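Local coordinates for uncharacterized protein (Pseudomonas aeruginosa PAO1, PDB 4R1D) that binds the type VI secretion lipase effector Tle4 as its immunity protein Tli4, probably sparing the producing cell its toxicity, at residues G80-S85 with Y93-Y98; I72-E77 with I125-A130; G27-G32 with V161-V166. All coordinates share one frame; numbering follows the deposited sequence. Where two conformers were deposited one is given.

Interaction 1: G80-S85 with Y93-Y98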
loop_
_atom_site.group_PDB
_atom_site.type_symbol
_atom_site.label_atom_id
_atom_site.label_comp_id
_atom_site.label_asym_id
_atom_site.label_seq_id
_atom_site.Cartn_x
_atom_site.Cartn_y
_atom_site.Cartn_z
ATOM N N GLY B 80 10.424 2.639 28.763
ATOM C CA GLY B 80 9.471 2.912 27.703
ATOM C C GLY B 80 9.050 4.363 27.672
ATOM O O GLY B 80 8.917 5.000 28.715
ATOM N N LEU B 81 8.854 4.897 26.471
ATOM C CA LEU B 81 8.258 6.212 26.313
ATOM C C LEU B 81 6.817 6.019 25.879
ATOM O O LEU B 81 6.551 5.373 24.871
ATOM C CB LEU B 81 9.015 7.045 25.266
ATOM C CG LEU B 81 10.516 7.258 25.517
ATOM C CD1 LEU B 81 11.183 8.001 24.367
ATOM C CD2 LEU B 81 10.746 7.995 26.840
ATOM N N LEU B 82 5.890 6.569 26.653
ATOM C CA LEU B 82 4.473 6.445 26.350
ATOM C C LEU B 82 3.937 7.780 25.879
ATOM O O LEU B 82 4.043 8.797 26.584
ATOM C CB LEU B 82 3.705 5.986 27.596
ATOM C CG LEU B 82 2.249 5.574 27.365
ATOM C CD1 LEU B 82 2.194 4.222 26.701
ATOM C CD2 LEU B 82 1.524 5.526 28.708
ATOM N N SER B 83 3.366 7.782 24.679
ATOM C CA SER B 83 2.788 8.986 24.095
ATOM C C SER B 83 1.437 8.626 23.504
ATOM O O SER B 83 1.138 7.450 23.338
ATOM C CB SER B 83 3.713 9.559 23.011
ATOM O OG SER B 83 3.904 8.624 21.952
ATOM N N TRP B 84 0.608 9.625 23.209
ATOM C CA TRP B 84 -0.603 9.376 22.425
ATOM C C TRP B 84 -0.216 8.857 21.039
ATOM O O TRP B 84 0.790 9.278 20.481
ATOM C CB TRP B 84 -1.441 10.653 22.304
ATOM C CG TRP B 84 -2.211 10.943 23.559
ATOM C CD1 TRP B 84 -2.053 12.013 24.392
ATOM C CD2 TRP B 84 -3.251 10.141 24.125
ATOM N NE1 TRP B 84 -2.937 11.926 25.447
ATOM C CE2 TRP B 84 -3.682 10.785 25.305
ATOM C CE3 TRP B 84 -3.860 8.937 23.755
ATOM C CZ2 TRP B 84 -4.695 10.269 26.106
ATOM C CZ3 TRP B 84 -4.868 8.429 24.552
ATOM C CH2 TRP B 84 -5.274 9.094 25.714
ATOM N N SER B 85 -1.016 7.954 20.477
ATOM C CA SER B 85 -0.664 7.355 19.187
ATOM C C SER B 85 -0.878 8.297 17.999
ATOM O O SER B 85 -0.383 8.041 16.898
ATOM C CB SER B 85 -1.416 6.045 18.971
ATOM O OG SER B 85 -2.799 6.278 18.890
ATOM N N TYR B 93 -2.290 4.399 22.908
ATOM C CA TYR B 93 -1.003 5.039 23.087
ATOM C C TYR B 93 -0.015 4.429 22.108
ATOM O O TYR B 93 -0.254 3.364 21.540
ATOM C CB TYR B 93 -0.449 4.721 24.479
ATOM C CG TYR B 93 -1.298 5.147 25.657
ATOM C CD1 TYR B 93 -1.797 6.435 25.758
ATOM C CD2 TYR B 93 -1.572 4.258 26.682
ATOM C CE1 TYR B 93 -2.568 6.817 26.859
ATOM C CE2 TYR B 93 -2.332 4.626 27.772
ATOM C CZ TYR B 93 -2.825 5.904 27.856
ATOM O OH TYR B 93 -3.581 6.257 28.955
ATOM N N LEU B 94 1.108 5.116 21.937
ATOM C CA LEU B 94 2.299 4.518 21.376
ATOM C C LEU B 94 3.207 4.237 22.558
ATOM O O LEU B 94 3.476 5.138 23.367
ATOM C CB LEU B 94 2.978 5.520 20.452
ATOM C CG LEU B 94 4.152 5.028 19.610
ATOM C CD1 LEU B 94 3.722 3.848 18.728
ATOM C CD2 LEU B 94 4.677 6.186 18.771
ATOM N N LEU B 95 3.654 2.992 22.677
ATOM C CA LEU B 95 4.632 2.622 23.690
ATOM C C LEU B 95 5.927 2.239 22.992
ATOM O O LEU B 95 5.995 1.225 22.298
ATOM C CB LEU B 95 4.120 1.466 24.540
ATOM C CG LEU B 95 5.109 0.920 25.576
ATOM C CD1 LEU B 95 5.559 2.031 26.513
ATOM C CD2 LEU B 95 4.494 -0.239 26.347
ATOM N N ASP B 96 6.936 3.087 23.153
ATOM C CA ASP B 96 8.241 2.888 22.524
ATOM C C ASP B 96 9.209 2.298 23.558
ATOM O O ASP B 96 9.756 3.037 24.382
ATOM C CB ASP B 96 8.741 4.240 22.031
ATOM C CG ASP B 96 9.945 4.136 21.104
ATOM O OD1 ASP B 96 10.309 3.008 20.758
ATOM O OD2 ASP B 96 10.496 5.200 20.727
ATOM N N THR B 97 9.408 0.982 23.535
ATOM C CA THR B 97 10.247 0.329 24.551
ATOM C C THR B 97 11.680 0.098 24.090
ATOM O O THR B 97 11.928 -0.322 22.953
ATOM C CB THR B 97 9.695 -1.029 25.028
ATOM O OG1 THR B 97 9.790 -1.989 23.975
ATOM C CG2 THR B 97 8.240 -0.919 25.532
ATOM N N TYR B 98 12.615 0.364 24.992
ATOM C CA TYR B 98 14.025 0.090 24.749
ATOM C C TYR B 98 14.472 -0.942 25.770
ATOM O O TYR B 98 14.195 -0.814 26.966
ATOM C CB TYR B 98 14.830 1.389 24.846
ATOM C CG TYR B 98 14.372 2.372 23.801
ATOM C CD1 TYR B 98 14.980 2.413 22.562
ATOM C CD2 TYR B 98 13.268 3.200 24.021
ATOM C CE1 TYR B 98 14.545 3.277 21.576
ATOM C CE2 TYR B 98 12.825 4.072 23.039
ATOM C CZ TYR B 98 13.470 4.100 21.816
ATOM O OH TYR B 98 13.057 4.952 20.820
#

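Interaction 2: I72-E77 with I125-A130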
loop_
_atom_site.group_PDB
_atom_site.type_symbol
_atom_site.label_atom_id
_atom_site.label_comp_id
_atom_site.label_asym_id
_atom_site.label_seq_id
_atom_site.Cartn_x
_atom_site.Cartn_y
_atom_site.Cartn_z
ATOM N N ILE B 72 8.353 5.105 31.455
ATOM C CA ILE B 72 8.140 3.972 32.335
ATOM C C ILE B 72 9.419 3.161 32.529
ATOM O O ILE B 72 10.131 2.866 31.568
ATOM C CB ILE B 72 7.007 3.059 31.803
ATOM C CG1 ILE B 72 5.691 3.846 31.726
ATOM C CG2 ILE B 72 6.842 1.828 32.683
ATOM C CD1 ILE B 72 4.604 3.157 30.925
ATOM N N ASP B 73 9.697 2.802 33.780
ATOM C CA ASP B 73 10.856 1.979 34.123
ATOM C C ASP B 73 10.425 0.520 34.243
ATOM O O ASP B 73 9.656 0.169 35.140
ATOM C CB ASP B 73 11.473 2.479 35.438
ATOM C CG ASP B 73 12.712 1.692 35.854
ATOM O OD1 ASP B 73 13.284 0.960 35.018
ATOM O OD2 ASP B 73 13.125 1.817 37.026
ATOM N N PHE B 74 10.897 -0.329 33.330
ATOM C CA PHE B 74 10.468 -1.724 33.289
ATOM C C PHE B 74 11.349 -2.647 34.122
ATOM O O PHE B 74 11.213 -3.869 34.050
ATOM C CB PHE B 74 10.447 -2.255 31.845
ATOM C CG PHE B 74 9.483 -1.533 30.939
ATOM C CD1 PHE B 74 8.136 -1.504 31.235
ATOM C CD2 PHE B 74 9.926 -0.909 29.781
ATOM C CE1 PHE B 74 7.235 -0.851 30.405
ATOM C CE2 PHE B 74 9.030 -0.252 28.940
ATOM C CZ PHE B 74 7.688 -0.222 29.252
ATOM N N GLY B 75 12.252 -2.066 34.904
ATOM C CA GLY B 75 13.255 -2.849 35.600
ATOM C C GLY B 75 14.321 -3.307 34.620
ATOM O O GLY B 75 14.155 -3.175 33.403
ATOM N N ASN B 76 15.420 -3.838 35.147
ATOM C CA ASN B 76 16.494 -4.365 34.315
ATOM C C ASN B 76 17.010 -3.366 33.281
ATOM O O ASN B 76 17.361 -3.744 32.163
ATOM C CB ASN B 76 16.042 -5.667 33.648
ATOM C CG ASN B 76 15.944 -6.812 34.637
ATOM O OD1 ASN B 76 14.849 -7.239 35.017
ATOM N ND2 ASN B 76 17.098 -7.312 35.070
ATOM N N GLU B 77 17.069 -2.097 33.691
ATOM C CA GLU B 77 17.472 -0.953 32.855
ATOM C C GLU B 77 16.656 -0.724 31.580
ATOM O O GLU B 77 17.018 0.104 30.754
ATOM C CB GLU B 77 18.979 -0.929 32.540
ATOM C CG GLU B 77 19.656 -2.273 32.399
ATOM C CD GLU B 77 20.127 -2.811 33.732
ATOM O OE1 GLU B 77 20.328 -4.038 33.845
ATOM O OE2 GLU B 77 20.296 -2.000 34.670
ATOM N N ILE B 125 4.166 -7.090 30.182
ATOM C CA ILE B 125 4.820 -7.742 29.051
ATOM C C ILE B 125 6.252 -7.221 28.862
ATOM O O ILE B 125 7.176 -8.007 28.660
ATOM C CB ILE B 125 4.003 -7.591 27.742
ATOM C CG1 ILE B 125 2.739 -8.453 27.801
ATOM C CG2 ILE B 125 4.844 -8.001 26.544
ATOM C CD1 ILE B 125 1.772 -8.201 26.656
ATOM N N SER B 126 6.426 -5.902 28.937
ATOM C CA SER B 126 7.746 -5.291 28.809
ATOM C C SER B 126 8.646 -5.629 29.997
ATOM O O SER B 126 9.836 -5.868 29.820
ATOM C CB SER B 126 7.635 -3.778 28.636
ATOM O OG SER B 126 7.176 -3.458 27.327
ATOM N N ARG B 127 8.080 -5.642 31.201
ATOM C CA ARG B 127 8.821 -6.105 32.377
ATOM C C ARG B 127 9.366 -7.507 32.134
ATOM O O ARG B 127 10.539 -7.792 32.392
ATOM C CB ARG B 127 7.926 -6.154 33.621
ATOM C CG ARG B 127 7.043 -4.944 33.857
ATOM C CD ARG B 127 7.647 -3.968 34.839
ATOM N NE ARG B 127 8.203 -4.618 36.025
ATOM C CZ ARG B 127 9.004 -3.999 36.887
ATOM N NH1 ARG B 127 9.313 -2.726 36.694
ATOM N NH2 ARG B 127 9.494 -4.642 37.938
ATOM N N ALA B 128 8.497 -8.388 31.654
ATOM C CA ALA B 128 8.861 -9.778 31.425
ATOM C C ALA B 128 9.900 -9.895 30.313
ATOM O O ALA B 128 10.837 -10.681 30.415
ATOM C CB ALA B 128 7.621 -10.611 31.098
ATOM N N LEU B 129 9.731 -9.105 29.255
ATOM C CA LEU B 129 10.711 -9.075 28.173
ATOM C C LEU B 129 12.099 -8.734 28.705
ATOM O O LEU B 129 13.089 -9.362 28.331
ATOM C CB LEU B 129 10.306 -8.060 27.090
ATOM C CG LEU B 129 11.263 -7.956 25.895
ATOM C CD1 LEU B 129 11.524 -9.330 25.271
ATOM C CD2 LEU B 129 10.734 -6.981 24.839
ATOM N N ALA B 130 12.166 -7.738 29.583
ATOM C CA ALA B 130 13.458 -7.285 30.105
ATOM C C ALA B 130 14.105 -8.340 31.004
ATOM O O ALA B 130 15.331 -8.444 31.075
ATOM C CB ALA B 130 13.305 -5.970 30.846
HETATM O O HOH W 1 12.190 -6.398 34.255
#

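Interaction 3: G27-G32 with V161-V166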
loop_
_atom_site.group_PDB
_atom_site.type_symbol
_atom_site.label_atom_id
_atom_site.label_comp_id
_atom_site.label_asym_id
_atom_site.label_seq_id
_atom_site.Cartn_x
_atom_site.Cartn_y
_atom_site.Cartn_z
ATOM N N GLY B 27 13.948 -10.129 10.138
ATOM C CA GLY B 27 13.135 -9.307 11.007
ATOM C C GLY B 27 12.387 -10.180 11.996
ATOM O O GLY B 27 12.008 -11.311 11.667
ATOM N N TYR B 28 12.168 -9.641 13.196
ATOM C CA TYR B 28 11.523 -10.366 14.288
ATOM C C TYR B 28 10.441 -9.487 14.856
ATOM O O TYR B 28 10.629 -8.276 14.973
ATOM C CB TYR B 28 12.536 -10.689 15.384
ATOM C CG TYR B 28 13.694 -11.455 14.834
ATOM C CD1 TYR B 28 13.610 -12.829 14.667
ATOM C CD2 TYR B 28 14.853 -10.804 14.441
ATOM C CE1 TYR B 28 14.654 -13.544 14.135
ATOM C CE2 TYR B 28 15.920 -11.515 13.906
ATOM C CZ TYR B 28 15.809 -12.885 13.760
ATOM O OH TYR B 28 16.848 -13.613 13.233
ATOM N N TYR B 29 9.315 -10.094 15.213
ATOM C CA TYR B 29 8.146 -9.325 15.614
ATOM C C TYR B 29 7.503 -9.957 16.840
ATOM O O TYR B 29 7.276 -11.171 16.875
ATOM C CB TYR B 29 7.129 -9.272 14.454
ATOM C CG TYR B 29 7.758 -8.901 13.128
ATOM C CD1 TYR B 29 8.371 -9.865 12.340
ATOM C CD2 TYR B 29 7.734 -7.589 12.666
ATOM C CE1 TYR B 29 8.957 -9.538 11.128
ATOM C CE2 TYR B 29 8.329 -7.245 11.436
ATOM C CZ TYR B 29 8.932 -8.225 10.685
ATOM O OH TYR B 29 9.514 -7.912 9.477
ATOM N N LEU B 30 7.206 -9.119 17.830
ATOM C CA LEU B 30 6.597 -9.562 19.075
ATOM C C LEU B 30 5.255 -8.848 19.245
ATOM O O LEU B 30 5.193 -7.619 19.194
ATOM C CB LEU B 30 7.529 -9.221 20.238
ATOM C CG LEU B 30 7.189 -9.744 21.625
ATOM C CD1 LEU B 30 7.171 -11.273 21.646
ATOM C CD2 LEU B 30 8.203 -9.182 22.611
ATOM N N TRP B 31 4.196 -9.629 19.456
ATOM C CA TRP B 31 2.845 -9.089 19.528
ATOM C C TRP B 31 2.604 -8.179 18.325
ATOM O O TRP B 31 1.927 -7.165 18.419
ATOM C CB TRP B 31 2.609 -8.372 20.865
ATOM C CG TRP B 31 2.758 -9.314 22.040
ATOM C CD1 TRP B 31 3.839 -9.432 22.867
ATOM C CD2 TRP B 31 1.800 -10.274 22.494
ATOM N NE1 TRP B 31 3.617 -10.415 23.802
ATOM C CE2 TRP B 31 2.370 -10.946 23.596
ATOM C CE3 TRP B 31 0.520 -10.641 22.066
ATOM C CZ2 TRP B 31 1.699 -11.957 24.285
ATOM C CZ3 TRP B 31 -0.147 -11.640 22.753
ATOM C CH2 TRP B 31 0.443 -12.289 23.849
ATOM N N GLY B 32 3.163 -8.573 17.182
ATOM C CA GLY B 32 2.885 -7.907 15.925
ATOM C C GLY B 32 3.793 -6.741 15.577
ATOM O O GLY B 32 3.767 -6.262 14.452
ATOM N N VAL B 161 2.560 -14.066 21.165
ATOM C CA VAL B 161 2.505 -13.894 19.715
ATOM C C VAL B 161 3.902 -13.494 19.229
ATOM O O VAL B 161 4.461 -12.496 19.685
ATOM C CB VAL B 161 1.493 -12.823 19.289
ATOM C CG1 VAL B 161 1.661 -12.488 17.814
ATOM C CG2 VAL B 161 0.063 -13.270 19.588
ATOM N N GLU B 162 4.450 -14.279 18.304
ATOM C CA GLU B 162 5.826 -14.100 17.860
ATOM C C GLU B 162 5.935 -14.514 16.401
ATOM O O GLU B 162 5.231 -15.411 15.942
ATOM C CB GLU B 162 6.804 -14.911 18.747
ATOM C CG GLU B 162 6.547 -16.400 18.768
ATOM C CD GLU B 162 7.499 -17.154 19.686
ATOM O OE1 GLU B 162 7.920 -16.574 20.712
ATOM O OE2 GLU B 162 7.825 -18.320 19.366
ATOM N N ARG B 163 6.822 -13.852 15.669
ATOM C CA ARG B 163 6.904 -14.054 14.235
ATOM C C ARG B 163 8.278 -13.630 13.772
ATOM O O ARG B 163 8.886 -12.734 14.361
ATOM C CB ARG B 163 5.813 -13.213 13.530
ATOM C CG ARG B 163 5.987 -13.071 12.010
ATOM C CD ARG B 163 4.710 -12.537 11.351
ATOM N NE ARG B 163 4.359 -11.168 11.747
ATOM C CZ ARG B 163 4.765 -10.081 11.098
ATOM N NH1 ARG B 163 5.563 -10.189 10.033
ATOM N NH2 ARG B 163 4.376 -8.884 11.505
ATOM N N PHE B 164 8.772 -14.290 12.733
ATOM C CA PHE B 164 9.947 -13.800 12.025
ATOM C C PHE B 164 9.764 -13.897 10.523
ATOM O O PHE B 164 8.898 -14.616 10.020
ATOM C CB PHE B 164 11.229 -14.534 12.465
ATOM C CG PHE B 164 11.303 -15.986 12.040
ATOM C CD1 PHE B 164 11.651 -16.338 10.745
ATOM C CD2 PHE B 164 11.046 -16.998 12.951
ATOM C CE1 PHE B 164 11.723 -17.682 10.361
ATOM C CE2 PHE B 164 11.131 -18.339 12.586
ATOM C CZ PHE B 164 11.473 -18.685 11.296
ATOM N N GLY B 165 10.589 -13.156 9.803
ATOM C CA GLY B 165 10.677 -13.316 8.373
ATOM C C GLY B 165 12.124 -13.096 7.997
ATOM O O GLY B 165 12.744 -12.131 8.446
ATOM N N VAL B 166 12.646 -13.996 7.172
ATOM C CA VAL B 166 14.036 -13.961 6.761
ATOM C C VAL B 166 14.068 -14.045 5.258
ATOM O O VAL B 166 13.357 -14.848 4.670
ATOM C CB VAL B 166 14.836 -15.153 7.352
ATOM C CG1 VAL B 166 16.282 -15.086 6.901
ATOM C CG2 VAL B 166 14.743 -15.148 8.868
HETATM O O HOH W 2 10.916 -9.878 8.451
#

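Interaction 1: G80-S85 with Y93-Y98
The antiparallel beta hairpin of strands 79-84 and 92-100 is joined here by two hydrogen-bonded pairs, Leu81 with Asp96 and Ser83 with Leu94. Each pair closes a ring of two backbone bonds; the shortest runs from Leu94 N to Ser83 O at 2.7 Å, while Asp96 N to Leu81 O is almost straight, 178° at the hydrogen. On the face carrying Leu82 and Leu95, the end of Leu82 reaches the neighbouring strand at Tyr93: with CG anti to the backbone N (chi1 -170°), it sets CD1 3.5 Å from Tyr93 CB and lays CD2 over a face of the Tyr93 ring, 4.1 Å from the centroid, a CH-pi contact. Trp84 meets that ring obliquely, its CZ3 3.6 Å from Tyr93 CE1 and the planes 48° apart, so the phenol touches both a leucine methyl and the indole. Within strand 92-100, Tyr98 OH donates to Asp96 OD2 at 2.6 Å, from above the carboxylate plane; Arg109 forms a salt bridge to the same oxygen. Helix 42-58 packs on the face of Leu81 and Asp96, where Leu52 touches both and Tyr98 as well. Strand 68-73 flanks the hairpin beside 79-84, and strand 107-115 flanks it beside 92-100.

Interaction 2: I72-E77 with I125-A130
Ser126 sets its CB squarely over the Phe74 ring, 3.4 Å from the centroid and 10° off the normal, a close CH-pi contact between helix 119-132 and the turn that follows strand 68-73. The opposite face of the ring is met near its rim by the carbonyl oxygen of Ile72, so the phenyl is covered on both sides. Next along the helix, Arg127 bends at chi2 and chi3 and brings its guanidinium back over the turn. Phe74 O lies against one face of that group, whereas Asp73 O approaches its edge in plane and accepts a weak hydrogen bond from Arg127 NH1, 3.3 Å long and bent to 125°. One turn further, Ala130 CB rests 3.9 Å from both Gly75 O and Asn76 CB. A water lies within hydrogen-bonding distance of both backbones, 2.7 Å from Phe74 O and 2.9 Å from Arg127 O.

Behind this first shell, Asp73 shapes the turn itself: its OD1 accepts from Gly75 N at 3.2 Å, an Asx turn that helps fix the peptide facing Arg127. Thr97 of strand 92-100 touches both Phe74 and Ser126, Val99 of that strand meets Ala130, and Trp110 of strand 107-115 packs against Ser126, Ile125 and Leu129; the helix thus packs on these strands, with the turn at its side.

Interaction 3: G27-G32 with V161-V166
Arg163 lies flat on Tyr29, guanidinium and phenol planes only 11° apart and centres separated by 4.0 Å, in a stacked cation-pi pair between antiparallel neighbours. The arginine chain runs out extended, with CG anti to the backbone N (chi1 166°), then bends at chi3 to fold its end over the ring; Arg163 NH1 comes 3.6 Å from Tyr29 CE1, and Arg163 NH2 lies over Tyr29 CG and CD2. Both residues look toward the Tle4 chain. There Gln110 of that chain accepts from Arg163 NH2 and donates to Gly32 O, and Asn64 of that chain bonds to Tyr29 OH, so the stack takes part in the polar interface with Tle4. A water links Tyr29 OH, at 2.6 Å, with Gly165 O.

On the reverse face Tyr28 crosses Phe164 at an angle, and Tyr28 CD1 lies 3.7 Å from Phe164 CB. Beyond the strand end, Trp31 swings its indole over Val161: Trp31 CZ3 touches Val161 CG2 at 3.6 Å, and Val161 N lies over the ring face, buried with no hydrogen-bonding partner. Trp31 N to Val161 O, 2.9 Å and 175°, closes a ladder whose other rungs pair Gly27 with Gly165 and Tyr29 with Arg163.

Strand 33-38 continues the sheet beside 23-30, and 176-183 beside 162-169. Phe11 of strand 7-11 packs on the Tyr28 and Phe164 face, where Phe180 also meets the Phe164 ring edge-to-face.

How the interactions relate
Interactions 1 and 2 are immediate neighbours, centres 13 Å apart within the N-terminal domain: strands 68-73 and 79-84 follow each other in the chain and lie side by side in the sheet, where Gly80 O probably bonds Ile72 N. Interaction 3 is 19 Å from each, centre to centre. It touches interaction 2 through Ile125 on Trp31 and Leu129 on Leu30, but stays about 7 Å, nearest atoms, from interaction 1. Along the chain the contacts are nested, 80-85/93-98 inside 72-77/125-130, and that inside 27-32/161-166. The outermost pairing joins the N-terminal and C-terminal domains strand to strand, and it is where the three contacts meet Tle4 most extensively, consistent with both regions contributing to effector recognition.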